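Local coordinates for protein bacteriorhodopsin (Nanosalina sp., PDB 6EYU) that pumps protons inward across the membrane as a retinal-binding xenorhodopsin of the microbial rhodopsin family, at residues M1-Q14 with N61-W73. Sequence-based numbering, arbitrary orientation.
Sequences MVYEAITAGGFGSQ and NFLNQSFLSDYAW. With MUN ([(2~{S})-2,3-bis(oxidanyl)propyl] (~{E})-undec-2-enoate), chain K; MUN ([(2~{S})-2,3-bis(oxidanyl)propyl] (~{E})-undec-2-enoate), chain B; MUN ([(2~{S})-2,3-bis(oxidanyl)propyl] (~{E})-undec-2-enoate), chain U; LFA (eicosane), chain F.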
# COMPACT_ATOMS: atom_id res chain seq x y z
N MET A 1 -19.03 -16.95 -1.34
CA MET A 1 -19.11 -18.38 -1.74
C MET A 1 -18.40 -18.62 -3.06
O MET A 1 -18.58 -19.66 -3.70
CB MET A 1 -20.57 -18.82 -1.85
CG MET A 1 -21.47 -17.81 -2.53
SD MET A 1 -21.28 -17.81 -4.33
CE MET A 1 -22.04 -19.37 -4.76
N VAL A 2 -17.54 -17.68 -3.45
CA VAL A 2 -16.93 -17.71 -4.78
C VAL A 2 -16.07 -18.95 -4.96
O VAL A 2 -16.22 -19.68 -5.95
CB VAL A 2 -16.06 -16.46 -5.02
CG1 VAL A 2 -15.28 -16.60 -6.32
CG2 VAL A 2 -16.92 -15.21 -5.05
N TYR A 3 -15.18 -19.20 -4.01
CA TYR A 3 -14.33 -20.38 -4.05
C TYR A 3 -15.17 -21.64 -4.20
O TYR A 3 -14.90 -22.49 -5.05
CB TYR A 3 -13.47 -20.48 -2.79
CG TYR A 3 -12.61 -21.72 -2.72
CD1 TYR A 3 -13.12 -22.91 -2.20
CD2 TYR A 3 -11.36 -21.76 -3.32
CE1 TYR A 3 -12.38 -24.07 -2.23
CE2 TYR A 3 -10.61 -22.91 -3.34
CZ TYR A 3 -11.12 -24.07 -2.79
OH TYR A 3 -10.37 -25.22 -2.80
N GLU A 4 -16.20 -21.76 -3.37
CA GLU A 4 -16.99 -22.98 -3.29
C GLU A 4 -17.69 -23.26 -4.62
O GLU A 4 -17.80 -24.41 -5.04
CB GLU A 4 -18.03 -22.87 -2.17
CG GLU A 4 -17.56 -23.42 -0.83
N ALA A 5 -18.24 -22.21 -5.22
CA ALA A 5 -18.95 -22.33 -6.49
C ALA A 5 -17.99 -22.76 -7.59
O ALA A 5 -18.33 -23.60 -8.43
CB ALA A 5 -19.61 -21.01 -6.85
N ILE A 6 -16.82 -22.14 -7.62
CA ILE A 6 -15.85 -22.38 -8.69
C ILE A 6 -15.31 -23.80 -8.61
O ILE A 6 -15.14 -24.47 -9.64
CB ILE A 6 -14.67 -21.39 -8.61
CG1 ILE A 6 -15.09 -20.03 -9.15
CG2 ILE A 6 -13.48 -21.93 -9.39
CD1 ILE A 6 -14.00 -18.98 -9.06
N THR A 7 -14.98 -24.24 -7.40
CA THR A 7 -14.26 -25.50 -7.21
C THR A 7 -15.24 -26.65 -7.01
O THR A 7 -14.84 -27.81 -6.95
CB THR A 7 -13.32 -25.43 -6.00
OG1 THR A 7 -14.06 -25.04 -4.84
CG2 THR A 7 -12.20 -24.42 -6.25
N ALA A 8 -16.51 -26.31 -6.83
CA ALA A 8 -17.54 -27.32 -6.58
C ALA A 8 -17.76 -28.18 -7.82
O ALA A 8 -17.60 -27.72 -8.95
CB ALA A 8 -18.84 -26.65 -6.16
N GLY A 9 -18.11 -29.44 -7.59
CA GLY A 9 -18.18 -30.42 -8.67
C GLY A 9 -16.84 -30.65 -9.33
O GLY A 9 -15.85 -30.96 -8.66
N GLY A 10 -16.81 -30.53 -10.66
CA GLY A 10 -15.66 -30.98 -11.44
C GLY A 10 -14.47 -30.05 -11.29
O GLY A 10 -13.34 -30.42 -11.61
N PHE A 11 -14.73 -28.82 -10.87
CA PHE A 11 -13.71 -27.78 -10.86
C PHE A 11 -13.05 -27.66 -12.23
O PHE A 11 -11.84 -27.86 -12.36
CB PHE A 11 -12.65 -28.08 -9.79
CG PHE A 11 -11.69 -26.95 -9.54
CD1 PHE A 11 -11.82 -25.76 -10.24
CD2 PHE A 11 -10.71 -27.06 -8.58
CE1 PHE A 11 -10.95 -24.71 -10.01
CE2 PHE A 11 -9.83 -26.02 -8.34
CZ PHE A 11 -9.95 -24.84 -9.05
N GLY A 12 -13.84 -27.32 -13.23
CA GLY A 12 -13.43 -27.47 -14.62
C GLY A 12 -12.40 -26.43 -15.04
O GLY A 12 -11.85 -26.50 -16.13
N SER A 13 -12.19 -25.43 -14.18
CA SER A 13 -11.30 -24.32 -14.51
C SER A 13 -9.88 -24.58 -14.01
O SER A 13 -8.96 -23.84 -14.34
CB SER A 13 -11.83 -23.01 -13.93
OG SER A 13 -12.07 -23.14 -12.54
N GLN A 14 -9.71 -25.66 -13.26
CA GLN A 14 -8.49 -25.87 -12.49
C GLN A 14 -7.27 -25.98 -13.41
O GLN A 14 -6.19 -25.50 -13.07
CB GLN A 14 -8.60 -27.13 -11.63
CG GLN A 14 -7.27 -27.64 -11.10
CD GLN A 14 -7.43 -28.68 -10.01
OE1 GLN A 14 -7.38 -28.36 -8.82
NE2 GLN A 14 -7.54 -29.94 -10.41
N ASN A 61 -5.00 -19.35 -4.66
CA ASN A 61 -6.08 -19.37 -3.68
C ASN A 61 -7.35 -19.99 -4.27
O ASN A 61 -8.31 -20.25 -3.55
CB ASN A 61 -6.39 -17.95 -3.19
CG ASN A 61 -5.34 -17.43 -2.22
OD1 ASN A 61 -5.20 -17.95 -1.11
ND2 ASN A 61 -4.64 -16.38 -2.61
N PHE A 62 -7.31 -20.31 -5.56
CA PHE A 62 -8.35 -21.13 -6.17
C PHE A 62 -7.98 -22.61 -6.13
O PHE A 62 -8.85 -23.48 -6.16
CB PHE A 62 -8.60 -20.69 -7.61
CG PHE A 62 -9.06 -19.26 -7.74
CD1 PHE A 62 -10.20 -18.83 -7.09
CD2 PHE A 62 -8.36 -18.37 -8.53
CE1 PHE A 62 -10.62 -17.51 -7.20
CE2 PHE A 62 -8.77 -17.05 -8.65
CZ PHE A 62 -9.90 -16.62 -7.98
N LEU A 63 -6.68 -22.89 -6.02
CA LEU A 63 -6.21 -24.27 -5.94
C LEU A 63 -6.26 -24.78 -4.50
O LEU A 63 -6.15 -25.98 -4.26
CB LEU A 63 -4.77 -24.37 -6.46
CG LEU A 63 -4.56 -23.92 -7.91
CD1 LEU A 63 -3.17 -24.32 -8.39
CD2 LEU A 63 -5.63 -24.50 -8.82
N ASN A 64 -6.29 -23.85 -3.55
CA ASN A 64 -6.28 -24.20 -2.14
C ASN A 64 -7.09 -23.18 -1.34
O ASN A 64 -6.67 -22.03 -1.19
CB ASN A 64 -4.85 -24.23 -1.61
CG ASN A 64 -4.06 -25.41 -2.14
OD1 ASN A 64 -3.15 -25.25 -2.96
ND2 ASN A 64 -4.33 -26.59 -1.60
N GLN A 65 -8.24 -23.60 -0.84
CA GLN A 65 -9.14 -22.68 -0.16
C GLN A 65 -8.40 -21.93 0.94
O GLN A 65 -7.72 -22.54 1.77
CB GLN A 65 -10.33 -23.43 0.44
CG GLN A 65 -10.92 -22.75 1.67
CD GLN A 65 -12.43 -22.70 1.64
OE1 GLN A 65 -13.03 -21.62 1.64
NE2 GLN A 65 -13.06 -23.86 1.57
N SER A 66 -8.68 -20.64 1.04
CA SER A 66 -8.18 -19.82 2.13
C SER A 66 -9.18 -18.70 2.41
O SER A 66 -10.21 -18.60 1.74
CB SER A 66 -6.82 -19.23 1.76
OG SER A 66 -6.96 -17.98 1.12
N PHE A 67 -8.90 -17.89 3.42
CA PHE A 67 -9.78 -16.78 3.76
C PHE A 67 -9.75 -15.72 2.66
O PHE A 67 -10.75 -15.04 2.41
CB PHE A 67 -9.37 -16.16 5.10
CG PHE A 67 -8.15 -15.30 5.03
CD1 PHE A 67 -6.89 -15.85 5.25
CD2 PHE A 67 -8.26 -13.92 4.94
CE1 PHE A 67 -5.77 -15.04 5.28
CE2 PHE A 67 -7.14 -13.12 4.97
CZ PHE A 67 -5.89 -13.68 5.14
N LEU A 68 -8.68 -15.75 1.86
CA LEU A 68 -8.51 -14.80 0.76
C LEU A 68 -9.26 -15.24 -0.49
O LEU A 68 -9.40 -14.47 -1.44
CB LEU A 68 -7.03 -14.63 0.44
CG LEU A 68 -6.43 -13.26 0.76
CD1 LEU A 68 -7.37 -12.47 1.66
CD2 LEU A 68 -5.07 -13.42 1.41
N SER A 69 -9.61 -16.53 -0.55
CA SER A 69 -9.98 -17.17 -1.80
C SER A 69 -11.15 -16.44 -2.46
O SER A 69 -11.18 -16.27 -3.68
CB SER A 69 -10.35 -18.63 -1.57
OG SER A 69 -9.25 -19.35 -1.04
N ASP A 70 -12.18 -16.14 -1.67
CA ASP A 70 -13.42 -15.58 -2.20
C ASP A 70 -13.15 -14.24 -2.87
O ASP A 70 -13.96 -13.76 -3.66
CB ASP A 70 -14.44 -15.41 -1.07
CG ASP A 70 -15.23 -16.67 -0.81
OD1 ASP A 70 -15.25 -17.56 -1.68
OD2 ASP A 70 -15.85 -16.77 0.27
N TYR A 71 -11.99 -13.66 -2.60
CA TYR A 71 -11.70 -12.29 -3.00
C TYR A 71 -10.37 -12.21 -3.75
O TYR A 71 -9.73 -11.16 -3.78
CB TYR A 71 -11.66 -11.37 -1.78
CG TYR A 71 -13.01 -11.14 -1.15
CD1 TYR A 71 -13.84 -10.12 -1.59
CD2 TYR A 71 -13.50 -12.02 -0.19
CE1 TYR A 71 -15.09 -9.94 -1.04
CE2 TYR A 71 -14.75 -11.84 0.37
CZ TYR A 71 -15.54 -10.80 -0.06
OH TYR A 71 -16.79 -10.61 0.49
N ALA A 72 -9.97 -13.32 -4.37
CA ALA A 72 -8.61 -13.45 -4.89
C ALA A 72 -8.41 -12.56 -6.10
O ALA A 72 -7.35 -11.94 -6.26
CB ALA A 72 -8.32 -14.90 -5.24
N TRP A 73 -9.41 -12.49 -6.97
CA TRP A 73 -9.35 -11.63 -8.15
C TRP A 73 -9.04 -10.19 -7.75
O TRP A 73 -8.25 -9.51 -8.40
CB TRP A 73 -10.66 -11.68 -8.93
CG TRP A 73 -10.91 -13.00 -9.60
CD1 TRP A 73 -10.02 -13.73 -10.33
CD2 TRP A 73 -12.17 -13.69 -9.69
NE1 TRP A 73 -10.62 -14.87 -10.81
CE2 TRP A 73 -11.94 -14.87 -10.42
CE3 TRP A 73 -13.45 -13.43 -9.21
CZ2 TRP A 73 -12.95 -15.79 -10.68
CZ3 TRP A 73 -14.45 -14.35 -9.46
CH2 TRP A 73 -14.19 -15.52 -10.18
CAR MUN K . -6.78 -2.81 1.56
CAQ MUN K . -8.03 -1.96 1.35
CAP MUN K . -9.28 -2.81 1.60
CAO MUN K . -9.04 -4.21 1.03
CAN MUN K . -9.41 -5.26 2.09
CAM MUN K . -8.56 -6.51 1.89
CAK MUN K . -9.24 -7.70 2.58
CAH MUN K . -9.38 -8.85 1.57
CAF MUN K . -9.73 -10.14 2.32
CAC MUN K . -11.01 -10.09 3.16
CAA MUN K . -11.34 -11.37 3.93
OAD MUN K . -10.47 -12.20 4.18
OAB MUN K . -12.63 -11.47 4.35
CAE MUN K . -13.32 -12.40 3.51
CAG MUN K . -13.87 -13.55 4.37
OAJ MUN K . -12.95 -13.85 5.41
CAI MUN K . -15.21 -13.13 4.98
OAL MUN K . -16.28 -13.77 4.28
CAR MUN B . -2.96 -10.21 -0.03
CAQ MUN B . -3.18 -9.54 1.33
CAP MUN B . -2.74 -8.08 1.26
CAO MUN B . -3.05 -7.39 2.59
CAN MUN B . -4.29 -8.03 3.22
CAM MUN B . -3.97 -8.49 4.64
CAK MUN B . -5.09 -9.41 5.15
CAH MUN B . -5.48 -9.00 6.57
CAF MUN B . -4.74 -9.88 7.58
CAC MUN B . -5.48 -11.14 8.04
CAA MUN B . -7.01 -11.02 8.11
OAD MUN B . -7.62 -10.21 7.42
OAB MUN B . -7.62 -11.96 8.89
CAE MUN B . -8.87 -12.34 8.31
CAG MUN B . -9.30 -13.70 8.87
OAJ MUN B . -8.28 -14.66 8.61
CAI MUN B . -9.52 -13.58 10.38
OAL MUN B . -9.63 -14.89 10.95
CAN MUN U . 5.94 -22.99 -11.20
CAM MUN U . 5.02 -22.77 -10.00
CAK MUN U . 4.28 -24.08 -9.69
CAH MUN U . 2.99 -24.14 -10.50
CAF MUN U . 1.78 -24.11 -9.55
CAC MUN U . 1.65 -25.33 -8.62
CAA MUN U . 0.40 -25.36 -7.71
OAD MUN U . -0.12 -24.30 -7.35
OAB MUN U . 0.18 -26.54 -7.08
CAE MUN U . -0.18 -26.28 -5.72
CAG MUN U . -1.51 -26.97 -5.39
OAJ MUN U . -1.93 -27.74 -6.52
CAI MUN U . -1.32 -27.89 -4.19
OAL MUN U . -2.44 -28.77 -4.08
C7 LFA F . 3.92 -22.78 -21.49
C8 LFA F . 3.90 -24.22 -20.99
C9 LFA F . 3.02 -24.31 -19.75
C10 LFA F . 1.90 -25.32 -19.98
C11 LFA F . 1.37 -25.83 -18.64
C12 LFA F . 0.14 -26.70 -18.86
C13 LFA F . -0.41 -27.14 -17.51
C14 LFA F . -1.65 -28.02 -17.70
C15 LFA F . -2.13 -28.51 -16.33
C16 LFA F . -3.05 -29.72 -16.50
C17 LFA F . -4.08 -29.72 -15.37
C18 LFA F . -3.99 -31.02 -14.58
C19 LFA F . -5.21 -31.13 -13.66
C20 LFA F . -5.30 -29.89 -12.78
O HOH W 1 -9.37 -25.99 -5.08
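The Y3 ring is held between two aliphatic groups: Q65 CB lies over one face in a CH-pi contact, 3.6 Å from the ring centroid and 22° off its normal, and T7 CG2 covers the opposite face, toward the rim. The carbonyl oxygen of N61 meets the ring edge near its plane, 3.4 Å from CD2. With CG anti to the backbone N (chi1 177°), the ring reaches away from helix 2-7 across the link between helices 42-63 and 72-93. T7 CG2 also lies over one face of the F11 ring, toward the rim; Q14 CB sits over the centre of the other, and S13 OG is at its edge. F62 CZ covers one face of the W73 indole, toward the rim. I6 CD1 approaches the far end of that indole obliquely, 3.6 Å from CH2, and also touches F62 CE1, while V2 CG1 packs against CZ3. The W73 ring also meets that of W77, and the W73 side chain is about 7 Å from the bound retinal. The fold is the seven-helix bundle of microbial rhodopsins; here the short N-terminal helix 2-7 lies over the link joining its second and third transmembrane helices. At the start of helix 2-7, D70 OD1 accepts a nearly straight bond from Y3 N (2.9 Å, 167°), with V2 N equally near. D70 OD2 forms a long salt bridge with the amino terminus, M1 N (3.6 Å). The carboxylate thus faces the helix start, whose positive dipole end would probably favour its charged form. Beside the Y3 ring, a water bridges the phenol OH (2.6 Å) and F62 O (2.8 Å), donating to the latter. Elsewhere on the link, F67 meets Y71 of one neighbouring subunit, and Y71 meets F67 of the other edge-to-face.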